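Local coordinates for agmatine N-acetyltransferase (Drosophila melanogaster, PDB 7CIW), which catalyses transfer of an acetyl group from acetyl-CoA to the amine agmatine, as a member of the GNAT-type arylalkylamine N-acetyltransferase subfamily, at residues A[105-116]-A[183-191]; A[140-148]-A[173-181]. The protein carries 1 engineered substitution. All coordinates share one frame; numbering follows the deposited sequence.

Interaction 1. Residues A[105-116]-A[183-191]; sequences HLLSAVETATDV and INTLRYVDH
Ile183 and Asn184, although consecutive in a strand, both direct their side chains at helix 105-114. A classic beta bulge, in which the two residues face Thr211 of strand 208-215, interrupts the usual alternation. Thr114 meets both: its CG2 lies 3.6 Å from Asn184 CB and 3.8 Å from Ile183 CD1. The threonine's chi1 of 54° serves two ends, sending Thr114 OG1 back to Val110 O (2.9 Å) while its methyl projects to the strand. Val110 O thus receives both OG1 and the backbone N of Thr114, and the hydroxyl of this buried residue is satisfied by its own helix. Isoleucine suits the end of the seam because its long branch brings Ile183 CD1 to 3.6 Å from Val116 CG1. In this GNAT fold strand 181-187 is an outermost strand of the sheet; helix 105-114 runs obliquely antiparallel to its 183-187 part (146°), their axes 9.0 Å apart at closest approach. Farther along, Leu186 CD2 meets Val110 CG2 at 3.9 Å, branched aliphatics filling the layer between helix and sheet. Beyond the strand, Leu106 CD1 touches the edge of the Tyr188 ring, whose hydroxyl bonds Thr167 O. The imidazole of His191 leans obliquely on the helix backbone, His191 NE2 3.7 Å from Leu106 CA, with the small Ala109 CB beside CE1.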
loop_
_atom_site.group_PDB
_atom_site.type_symbol
_atom_site.label_atom_id
_atom_site.label_comp_id
_atom_site.label_asym_id
_atom_site.label_seq_id
_atom_site.Cartn_x
_atom_site.Cartn_y
_atom_site.Cartn_z
ATOM N N HIS A 105 10.257 1.629 9.680
ATOM C CA HIS A 105 11.416 2.508 9.533
ATOM C C HIS A 105 11.727 2.772 8.061
ATOM O O HIS A 105 12.082 3.900 7.692
ATOM C CB HIS A 105 12.622 1.933 10.270
ATOM C CG HIS A 105 12.720 2.397 11.691
ATOM N ND1 HIS A 105 12.186 1.690 12.748
ATOM C CD2 HIS A 105 13.267 3.515 12.228
ATOM C CE1 HIS A 105 12.421 2.341 13.875
ATOM N NE2 HIS A 105 13.072 3.452 13.587
ATOM N N LEU A 106 11.542 1.772 7.191
ATOM C CA LEU A 106 11.694 2.034 5.761
ATOM C C LEU A 106 10.584 2.952 5.255
ATOM O O LEU A 106 10.850 3.949 4.573
ATOM C CB LEU A 106 11.713 0.727 4.965
ATOM C CG LEU A 106 11.917 0.993 3.468
ATOM C CD1 LEU A 106 13.010 0.119 2.896
ATOM C CD2 LEU A 106 10.623 0.881 2.641
ATOM N N LEU A 107 9.331 2.640 5.589
ATOM C CA LEU A 107 8.225 3.458 5.096
ATOM C C LEU A 107 8.332 4.896 5.588
ATOM O O LEU A 107 7.966 5.844 4.874
ATOM C CB LEU A 107 6.898 2.835 5.524
ATOM C CG LEU A 107 6.555 1.524 4.814
ATOM C CD1 LEU A 107 5.266 0.924 5.379
ATOM C CD2 LEU A 107 6.436 1.732 3.312
ATOM N N SER A 108 8.836 5.086 6.806
ATOM C CA SER A 108 8.968 6.436 7.338
ATOM C C SER A 108 10.090 7.191 6.640
ATOM O O SER A 108 9.961 8.389 6.372
ATOM C CB SER A 108 9.206 6.379 8.849
ATOM O OG SER A 108 9.530 7.651 9.392
ATOM N N ALA A 109 11.204 6.510 6.345
ATOM C CA ALA A 109 12.247 7.153 5.553
ATOM C C ALA A 109 11.698 7.637 4.217
ATOM O O ALA A 109 12.023 8.742 3.770
ATOM C CB ALA A 109 13.423 6.199 5.338
ATOM N N VAL A 110 10.842 6.833 3.581
ATOM C CA VAL A 110 10.265 7.215 2.295
ATOM C C VAL A 110 9.290 8.382 2.454
ATOM O O VAL A 110 9.255 9.297 1.623
ATOM C CB VAL A 110 9.587 5.989 1.655
ATOM C CG1 VAL A 110 8.820 6.392 0.422
ATOM C CG2 VAL A 110 10.640 4.914 1.343
ATOM N N GLU A 111 8.473 8.367 3.507
ATOM C CA GLU A 111 7.528 9.462 3.714
ATOM C C GLU A 111 8.260 10.779 3.950
ATOM O O GLU A 111 7.859 11.827 3.433
ATOM C CB GLU A 111 6.601 9.137 4.887
ATOM C CG GLU A 111 5.690 10.284 5.308
ATOM C CD GLU A 111 4.574 10.530 4.306
ATOM O OE1 GLU A 111 4.087 9.538 3.725
ATOM O OE2 GLU A 111 4.212 11.708 4.078
ATOM N N THR A 112 9.355 10.741 4.711
ATOM C CA THR A 112 10.140 11.952 4.929
ATOM C C THR A 112 10.740 12.455 3.624
ATOM O O THR A 112 10.766 13.666 3.370
ATOM C CB THR A 112 11.248 11.676 5.942
ATOM O OG1 THR A 112 10.664 11.453 7.228
ATOM C CG2 THR A 112 12.214 12.851 6.012
ATOM N N ALA A 113 11.209 11.534 2.773
ATOM C CA ALA A 113 11.836 11.939 1.521
ATOM C C ALA A 113 10.815 12.456 0.515
ATOM O O ALA A 113 11.127 13.362 -0.270
ATOM C CB ALA A 113 12.614 10.763 0.925
ATOM N N THR A 114 9.596 11.906 0.515
ATOM C CA THR A 114 8.621 12.325 -0.496
ATOM C C THR A 114 7.853 13.568 -0.060
ATOM O O THR A 114 7.696 14.506 -0.851
ATOM C CB THR A 114 7.655 11.185 -0.815
ATOM O OG1 THR A 114 7.052 10.691 0.388
ATOM C CG2 THR A 114 8.394 10.049 -1.498
ATOM N N ASP A 115 7.352 13.578 1.178
ATOM C CA ASP A 115 6.748 14.761 1.801
ATOM C C ASP A 115 5.796 15.470 0.830
ATOM O O ASP A 115 5.929 16.656 0.539
ATOM C CB ASP A 115 7.847 15.709 2.295
ATOM C CG ASP A 115 7.362 16.703 3.349
ATOM O OD1 ASP A 115 6.177 16.675 3.729
ATOM O OD2 ASP A 115 8.179 17.531 3.800
ATOM N N VAL A 116 4.820 14.710 0.324
ATOM C CA VAL A 116 4.161 15.125 -0.915
ATOM C C VAL A 116 3.278 16.343 -0.713
ATOM O O VAL A 116 2.993 17.069 -1.671
ATOM C CB VAL A 116 3.341 13.980 -1.532
ATOM C CG1 VAL A 116 4.253 12.857 -2.008
ATOM C CG2 VAL A 116 2.235 13.490 -0.553
ATOM N N ILE A 183 8.454 9.760 -8.151
ATOM C CA ILE A 183 8.981 10.914 -7.424
ATOM C C ILE A 183 10.127 10.561 -6.483
ATOM O O ILE A 183 10.800 11.466 -5.974
ATOM C CB ILE A 183 7.883 11.654 -6.633
ATOM C CG1 ILE A 183 7.272 10.761 -5.557
ATOM C CG2 ILE A 183 6.801 12.215 -7.567
ATOM C CD1 ILE A 183 6.570 11.558 -4.474
ATOM N N ASN A 184 10.371 9.268 -6.247
ATOM C CA ASN A 184 11.417 8.876 -5.303
ATOM C C ASN A 184 11.788 7.414 -5.488
ATOM O O ASN A 184 10.917 6.573 -5.692
ATOM C CB ASN A 184 10.982 9.090 -3.846
ATOM C CG ASN A 184 12.163 9.080 -2.873
ATOM O OD1 ASN A 184 12.953 10.016 -2.846
ATOM N ND2 ASN A 184 12.270 8.026 -2.069
ATOM N N THR A 185 13.084 7.120 -5.349
ATOM C CA THR A 185 13.604 5.763 -5.388
ATOM C C THR A 185 14.544 5.571 -4.207
ATOM O O THR A 185 15.451 6.382 -3.989
ATOM C CB THR A 185 14.347 5.476 -6.701
ATOM O OG1 THR A 185 13.483 5.749 -7.817
ATOM C CG2 THR A 185 14.820 4.035 -6.756
ATOM N N LEU A 186 14.314 4.516 -3.442
ATOM C CA LEU A 186 15.216 4.140 -2.360
ATOM C C LEU A 186 15.582 2.679 -2.550
ATOM O O LEU A 186 14.712 1.809 -2.468
ATOM C CB LEU A 186 14.569 4.371 -0.995
ATOM C CG LEU A 186 15.320 3.888 0.246
ATOM C CD1 LEU A 186 16.737 4.433 0.257
ATOM C CD2 LEU A 186 14.541 4.317 1.495
ATOM N N ARG A 187 16.865 2.406 -2.799
ATOM C CA ARG A 187 17.322 1.037 -2.980
ATOM C C ARG A 187 17.438 0.326 -1.642
ATOM O O ARG A 187 17.930 0.894 -0.664
ATOM C CB ARG A 187 18.676 1.002 -3.683
ATOM C CG ARG A 187 18.664 1.628 -5.058
ATOM C CD ARG A 187 19.971 1.318 -5.784
ATOM N NE ARG A 187 19.756 0.347 -6.856
ATOM C CZ ARG A 187 20.058 -0.946 -6.776
ATOM N NH1 ARG A 187 20.600 -1.442 -5.671
ATOM N NH2 ARG A 187 19.815 -1.749 -7.803
ATOM N N TYR A 188 17.004 -0.935 -1.612
ATOM C CA TYR A 188 16.971 -1.652 -0.342
ATOM C C TYR A 188 18.363 -1.852 0.230
ATOM O O TYR A 188 18.532 -1.823 1.454
ATOM C CB TYR A 188 16.274 -3.004 -0.502
ATOM C CG TYR A 188 14.821 -2.857 -0.888
ATOM C CD1 TYR A 188 13.942 -2.158 -0.081
ATOM C CD2 TYR A 188 14.342 -3.396 -2.067
ATOM C CE1 TYR A 188 12.621 -2.015 -0.429
ATOM C CE2 TYR A 188 13.011 -3.258 -2.425
ATOM C CZ TYR A 188 12.163 -2.559 -1.598
ATOM O OH TYR A 188 10.835 -2.415 -1.938
ATOM N N VAL A 189 19.371 -2.045 -0.627
ATOM C CA VAL A 189 20.729 -2.227 -0.109
ATOM C C VAL A 189 21.265 -0.967 0.561
ATOM O O VAL A 189 22.233 -1.045 1.331
ATOM C CB VAL A 189 21.709 -2.654 -1.215
ATOM C CG1 VAL A 189 21.343 -4.019 -1.758
ATOM C CG2 VAL A 189 21.758 -1.620 -2.326
ATOM N N ASP A 190 20.687 0.194 0.267
ATOM C CA ASP A 190 21.135 1.468 0.817
ATOM C C ASP A 190 20.490 1.797 2.155
ATOM O O ASP A 190 20.867 2.801 2.766
ATOM C CB ASP A 190 20.831 2.618 -0.160
ATOM C CG ASP A 190 21.628 2.528 -1.456
ATOM O OD1 ASP A 190 22.698 1.874 -1.469
ATOM O OD2 ASP A 190 21.191 3.143 -2.458
ATOM N N HIS A 191 19.518 1.005 2.622
ATOM C CA HIS A 191 18.763 1.339 3.829
ATOM C C HIS A 191 19.187 0.432 4.983
ATOM O O HIS A 191 18.854 -0.756 5.001
ATOM C CB HIS A 191 17.252 1.252 3.598
ATOM C CG HIS A 191 16.458 1.735 4.770
ATOM N ND1 HIS A 191 16.321 3.072 5.068
ATOM C CD2 HIS A 191 15.809 1.061 5.748
ATOM C CE1 HIS A 191 15.599 3.204 6.168
ATOM N NE2 HIS A 191 15.282 1.997 6.604
#

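Interaction 2. Residues A[140-148]-A[173-181]; sequences RNLGGRLME and RLVQRLGYQ. With COA (coenzyme A), chain B.
Arg177 and Asn141 join through a polar grip centred on the coenzyme A pyrophosphate. Arg177 NH2 donates to Asn141 OD1 at 3.0 Å, nearly straight (166°), using a lone pair in the carbonyl plane, and also reaches COA O1A at 2.8 Å; NH1 bonds the same oxygen. Water 1 donates to Asn141 OD1 and accepts from Arg177 NE, so the guanidinium is held along its edge. Replacing Asn141 by an alanine would probably leave NH2 and this water without their shared acceptor and the guanidinium freer to turn from the phosphate. Water 3 donates to both Glu148 OE2 and Leu178 O. Backbone amides contribute as well: Asn141 N donates to COA O2A, and Gly143 N weakly to O5A. This is the pyrophosphate-binding loop of GNAT enzymes, running into helix 142-156. Glycine suits position 143 because a beta carbon would collide with COA O5A, and position 144 because one would strike Asn141 OD1. Away from the coenzyme the packing is apolar. Leu174 CD1 rests 3.6 Å from Gly144 N, close against the bare backbone, while Met147 CB meets Leu178 CD1 at 3.7 Å. Met147 folds twice (chi2 -66°, chi3 -69°), which curls Met147 CE round to Tyr180 OH (3.3 Å).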
loop_
_atom_site.group_PDB
_atom_site.type_symbol
_atom_site.label_atom_id
_atom_site.label_comp_id
_atom_site.label_asym_id
_atom_site.label_seq_id
_atom_site.Cartn_x
_atom_site.Cartn_y
_atom_site.Cartn_z
ATOM N N ARG A 140 -4.831 -9.580 -15.322
ATOM C CA ARG A 140 -6.146 -9.215 -15.831
ATOM C C ARG A 140 -6.523 -7.794 -15.428
ATOM O O ARG A 140 -7.710 -7.454 -15.405
ATOM C CB ARG A 140 -7.215 -10.200 -15.349
ATOM C CG ARG A 140 -6.802 -11.670 -15.341
ATOM C CD ARG A 140 -6.246 -12.119 -16.682
ATOM N NE ARG A 140 -7.220 -12.860 -17.479
ATOM C CZ ARG A 140 -7.046 -13.174 -18.759
ATOM N NH1 ARG A 140 -5.933 -12.809 -19.384
ATOM N NH2 ARG A 140 -7.980 -13.850 -19.413
ATOM N N ASN A 141 -5.526 -6.976 -15.081
ATOM C CA ASN A 141 -5.706 -5.568 -14.704
ATOM C C ASN A 141 -6.663 -5.394 -13.520
ATOM O O ASN A 141 -7.328 -4.366 -13.390
ATOM C CB ASN A 141 -6.165 -4.726 -15.900
ATOM C CG ASN A 141 -6.031 -3.234 -15.649
ATOM O OD1 ASN A 141 -4.945 -2.733 -15.349
ATOM N ND2 ASN A 141 -7.145 -2.519 -15.754
ATOM N N LEU A 142 -6.752 -6.380 -12.627
ATOM C CA LEU A 142 -7.512 -6.146 -11.400
ATOM C C LEU A 142 -6.818 -5.117 -10.515
ATOM O O LEU A 142 -7.478 -4.305 -9.853
ATOM C CB LEU A 142 -7.711 -7.451 -10.634
ATOM C CG LEU A 142 -8.640 -8.491 -11.256
ATOM C CD1 LEU A 142 -8.998 -9.536 -10.212
ATOM C CD2 LEU A 142 -9.878 -7.825 -11.814
ATOM N N GLY A 143 -5.490 -5.138 -10.478
ATOM C CA GLY A 143 -4.783 -4.117 -9.720
ATOM C C GLY A 143 -5.104 -2.727 -10.231
ATOM O O GLY A 143 -5.428 -1.823 -9.460
ATOM N N GLY A 144 -5.055 -2.550 -11.552
ATOM C CA GLY A 144 -5.357 -1.246 -12.118
ATOM C C GLY A 144 -6.789 -0.820 -11.867
ATOM O O GLY A 144 -7.060 0.355 -11.606
ATOM N N ARG A 145 -7.727 -1.765 -11.949
ATOM C CA ARG A 145 -9.118 -1.418 -11.683
ATOM C C ARG A 145 -9.308 -0.942 -10.249
ATOM O O ARG A 145 -10.013 0.043 -10.006
ATOM C CB ARG A 145 -10.025 -2.610 -11.982
ATOM C CG ARG A 145 -10.131 -2.932 -13.465
ATOM C CD ARG A 145 -11.382 -2.328 -14.065
ATOM N NE ARG A 145 -11.456 -0.904 -13.766
ATOM C CZ ARG A 145 -11.231 0.055 -14.651
ATOM N NH1 ARG A 145 -10.934 -0.258 -15.905
ATOM N NH2 ARG A 145 -11.302 1.327 -14.278
ATOM N N LEU A 146 -8.668 -1.614 -9.283
ATOM C CA LEU A 146 -8.773 -1.168 -7.898
ATOM C C LEU A 146 -8.102 0.190 -7.688
ATOM O O LEU A 146 -8.642 1.037 -6.969
ATOM C CB LEU A 146 -8.179 -2.219 -6.955
ATOM C CG LEU A 146 -9.025 -3.488 -6.864
ATOM C CD1 LEU A 146 -8.312 -4.539 -6.044
ATOM C CD2 LEU A 146 -10.363 -3.167 -6.248
ATOM N N MET A 147 -6.930 0.420 -8.299
ATOM C CA MET A 147 -6.300 1.738 -8.199
ATOM C C MET A 147 -7.179 2.830 -8.805
ATOM O O MET A 147 -7.260 3.942 -8.267
ATOM C CB MET A 147 -4.922 1.725 -8.875
ATOM C CG MET A 147 -3.906 0.828 -8.165
ATOM S SD MET A 147 -3.458 1.396 -6.524
ATOM C CE MET A 147 -2.535 2.897 -6.881
ATOM N N GLU A 148 -7.855 2.538 -9.920
ATOM C CA GLU A 148 -8.772 3.525 -10.479
ATOM C C GLU A 148 -9.936 3.789 -9.532
ATOM O O GLU A 148 -10.397 4.930 -9.400
ATOM C CB GLU A 148 -9.274 3.059 -11.843
ATOM C CG GLU A 148 -8.167 3.030 -12.898
ATOM C CD GLU A 148 -7.934 4.389 -13.544
ATOM O OE1 GLU A 148 -8.513 5.388 -13.065
ATOM O OE2 GLU A 148 -7.167 4.459 -14.532
ATOM N N ARG A 173 5.279 -0.998 -12.439
ATOM C CA ARG A 173 4.892 -1.088 -13.846
ATOM C C ARG A 173 3.399 -0.843 -14.032
ATOM O O ARG A 173 2.978 -0.233 -15.026
ATOM C CB ARG A 173 5.288 -2.451 -14.404
ATOM C CG ARG A 173 6.789 -2.610 -14.585
ATOM C CD ARG A 173 7.160 -4.068 -14.685
ATOM N NE ARG A 173 8.599 -4.257 -14.532
ATOM C CZ ARG A 173 9.185 -5.446 -14.485
ATOM N NH1 ARG A 173 8.462 -6.557 -14.593
ATOM N NH2 ARG A 173 10.498 -5.526 -14.334
ATOM N N LEU A 174 2.582 -1.325 -13.094
ATOM C CA LEU A 174 1.142 -1.089 -13.170
ATOM C C LEU A 174 0.818 0.403 -13.121
ATOM O O LEU A 174 0.038 0.907 -13.941
ATOM C CB LEU A 174 0.435 -1.837 -12.036
ATOM C CG LEU A 174 -0.982 -1.344 -11.753
ATOM C CD1 LEU A 174 -1.856 -1.658 -12.957
ATOM C CD2 LEU A 174 -1.561 -1.960 -10.496
ATOM N N VAL A 175 1.407 1.133 -12.169
ATOM C CA VAL A 175 0.997 2.521 -12.016
ATOM C C VAL A 175 1.608 3.379 -13.106
ATOM O O VAL A 175 1.044 4.408 -13.468
ATOM C CB VAL A 175 1.325 3.062 -10.609
ATOM C CG1 VAL A 175 0.551 2.278 -9.570
ATOM C CG2 VAL A 175 2.806 2.982 -10.317
ATOM N N GLN A 176 2.744 2.963 -13.666
ATOM C CA GLN A 176 3.242 3.614 -14.876
ATOM C C GLN A 176 2.209 3.544 -15.992
ATOM O O GLN A 176 1.960 4.530 -16.697
ATOM C CB GLN A 176 4.532 2.944 -15.330
ATOM C CG GLN A 176 5.745 3.300 -14.535
ATOM C CD GLN A 176 6.976 2.648 -15.111
ATOM O OE1 GLN A 176 6.939 1.482 -15.525
ATOM N NE2 GLN A 176 8.066 3.400 -15.177
ATOM N N ARG A 177 1.629 2.363 -16.191
ATOM C CA ARG A 177 0.593 2.193 -17.200
ATOM C C ARG A 177 -0.616 3.070 -16.907
ATOM O O ARG A 177 -1.291 3.534 -17.833
ATOM C CB ARG A 177 0.215 0.706 -17.268
ATOM C CG ARG A 177 -1.194 0.375 -17.685
ATOM C CD ARG A 177 -1.277 -1.100 -18.033
ATOM N NE ARG A 177 -1.935 -1.904 -17.001
ATOM C CZ ARG A 177 -1.360 -2.904 -16.333
ATOM N NH1 ARG A 177 -0.096 -3.239 -16.565
ATOM N NH2 ARG A 177 -2.056 -3.578 -15.428
ATOM N N LEU A 178 -0.896 3.331 -15.628
ATOM C CA LEU A 178 -1.981 4.222 -15.247
ATOM C C LEU A 178 -1.627 5.701 -15.392
ATOM O O LEU A 178 -2.508 6.551 -15.217
ATOM C CB LEU A 178 -2.391 3.931 -13.799
ATOM C CG LEU A 178 -3.038 2.561 -13.617
ATOM C CD1 LEU A 178 -3.363 2.306 -12.146
ATOM C CD2 LEU A 178 -4.301 2.432 -14.477
ATOM N N GLY A 179 -0.379 6.031 -15.709
ATOM C CA GLY A 179 0.015 7.417 -15.853
ATOM C C GLY A 179 0.501 8.094 -14.592
ATOM O O GLY A 179 0.554 9.329 -14.551
ATOM N N TYR A 180 0.843 7.336 -13.556
ATOM C CA TYR A 180 1.457 7.939 -12.384
ATOM C C TYR A 180 2.878 8.380 -12.720
ATOM O O TYR A 180 3.496 7.889 -13.672
ATOM C CB TYR A 180 1.514 6.949 -11.223
ATOM C CG TYR A 180 0.230 6.668 -10.471
ATOM C CD1 TYR A 180 -0.908 6.226 -11.126
ATOM C CD2 TYR A 180 0.187 6.798 -9.085
ATOM C CE1 TYR A 180 -2.079 5.949 -10.419
ATOM C CE2 TYR A 180 -0.972 6.514 -8.377
ATOM C CZ TYR A 180 -2.089 6.096 -9.049
ATOM O OH TYR A 180 -3.237 5.824 -8.339
ATOM N N GLN A 181 3.407 9.302 -11.921
ATOM C CA GLN A 181 4.774 9.785 -12.099
ATOM C C GLN A 181 5.647 9.384 -10.917
ATOM O O GLN A 181 5.240 9.496 -9.760
ATOM C CB GLN A 181 4.811 11.309 -12.260
ATOM C CG GLN A 181 4.156 11.818 -13.536
ATOM C CD GLN A 181 2.828 12.485 -13.263
ATOM O OE1 GLN A 181 2.762 13.482 -12.542
ATOM N NE2 GLN A 181 1.758 11.940 -13.835
HETATM N N1A COA B . 4.842 -12.021 -10.312
HETATM C C2A COA B . 5.124 -12.302 -11.614
HETATM N N3A COA B . 4.459 -11.652 -12.627
HETATM C C4A COA B . 3.522 -10.734 -12.343
HETATM C C5A COA B . 3.243 -10.464 -11.058
HETATM C C6A COA B . 3.918 -11.115 -10.046
HETATM N N6A COA B . 3.962 -11.155 -8.527
HETATM N N7A COA B . 2.275 -9.515 -11.000
HETATM C C8A COA B . 1.940 -9.189 -12.256
HETATM N N9A COA B . 2.708 -9.927 -13.071
HETATM C C1B COA B . 2.794 -10.069 -14.404
HETATM C C2B COA B . 1.402 -10.547 -14.886
HETATM O O2B COA B . 1.235 -12.013 -14.750
HETATM C C3B COA B . 1.281 -10.083 -16.146
HETATM O O3B COA B . 2.076 -10.792 -17.135
HETATM P P3B COA B . 1.499 -12.057 -18.048
HETATM O O7A COA B . 0.012 -11.895 -18.295
HETATM O O8A COA B . 2.305 -12.163 -19.347
HETATM O O9A COA B . 1.750 -13.300 -17.207
HETATM C C4B COA B . 2.010 -8.623 -16.091
HETATM O O4B COA B . 2.901 -8.673 -15.109
HETATM C C5B COA B . 1.017 -7.501 -15.908
HETATM O O5B COA B . 0.078 -7.914 -14.923
HETATM P P1A COA B . -0.845 -6.788 -14.091
HETATM O O1A COA B . -0.321 -5.356 -14.227
HETATM O O2A COA B . -2.301 -6.932 -14.512
HETATM O O3A COA B . -0.653 -7.215 -12.520
HETATM P P2A COA B . -1.834 -7.440 -11.402
HETATM O O4A COA B . -2.641 -8.659 -11.737
HETATM O O5A COA B . -2.659 -6.180 -11.275
HETATM O O6A COA B . -0.918 -7.724 -10.065
HETATM C CBP COA B . 0.143 -6.940 -8.161
HETATM C CCP COA B . -0.029 -6.742 -9.645
HETATM C CDP COA B . -1.200 -6.525 -7.471
HETATM C CEP COA B . 1.289 -6.060 -7.642
HETATM C CAP COA B . 0.500 -8.405 -7.917
HETATM O OAP COA B . 1.779 -8.650 -8.449
HETATM C C9P COA B . 0.526 -8.806 -6.429
HETATM O O9P COA B . -0.466 -9.006 -5.797
HETATM N N8P COA B . 1.818 -8.983 -5.798
HETATM C C7P COA B . 1.944 -9.427 -4.397
HETATM C C6P COA B . 1.682 -8.294 -3.314
HETATM C C5P COA B . 2.508 -7.103 -3.731
HETATM O O5P COA B . 3.694 -7.179 -3.920
HETATM N N4P COA B . 1.756 -5.824 -3.886
HETATM C C3P COA B . 2.351 -4.573 -4.328
HETATM C C2P COA B . 3.347 -3.990 -3.324
HETATM S S1P COA B . 3.684 -2.369 -4.077
HETATM O O HOH W 1 -4.277 -0.557 -16.906
HETATM O O HOH W 2 -5.436 5.229 -9.990
HETATM O O HOH W 3 -5.164 6.520 -14.320
#

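Interaction 2 is the more buried of the two and sits at the coenzyme, whereas interaction 1 is partly buried along an outermost strand of the sheet. They share no contacting residue, though 173-181 ends on the first residue of strand 181-187: helix 169-177 of interaction 2 leads through a short turn into that strand, and the centres of the two contacts lie about 21 Å apart. One packs a helix against a strand, the other two helices at their glycine-rich approach. The chemistry follows: 105-116 with 183-191 meets through apolar and van der Waals contacts, while 140-148 with 173-181 adds an arginine–asparagine bond, bridging waters and hydrogen bonds to the coenzyme's pyrophosphate. Strand 208-215 lies beside both, touched by Ile183 in one and Tyr180 in the other.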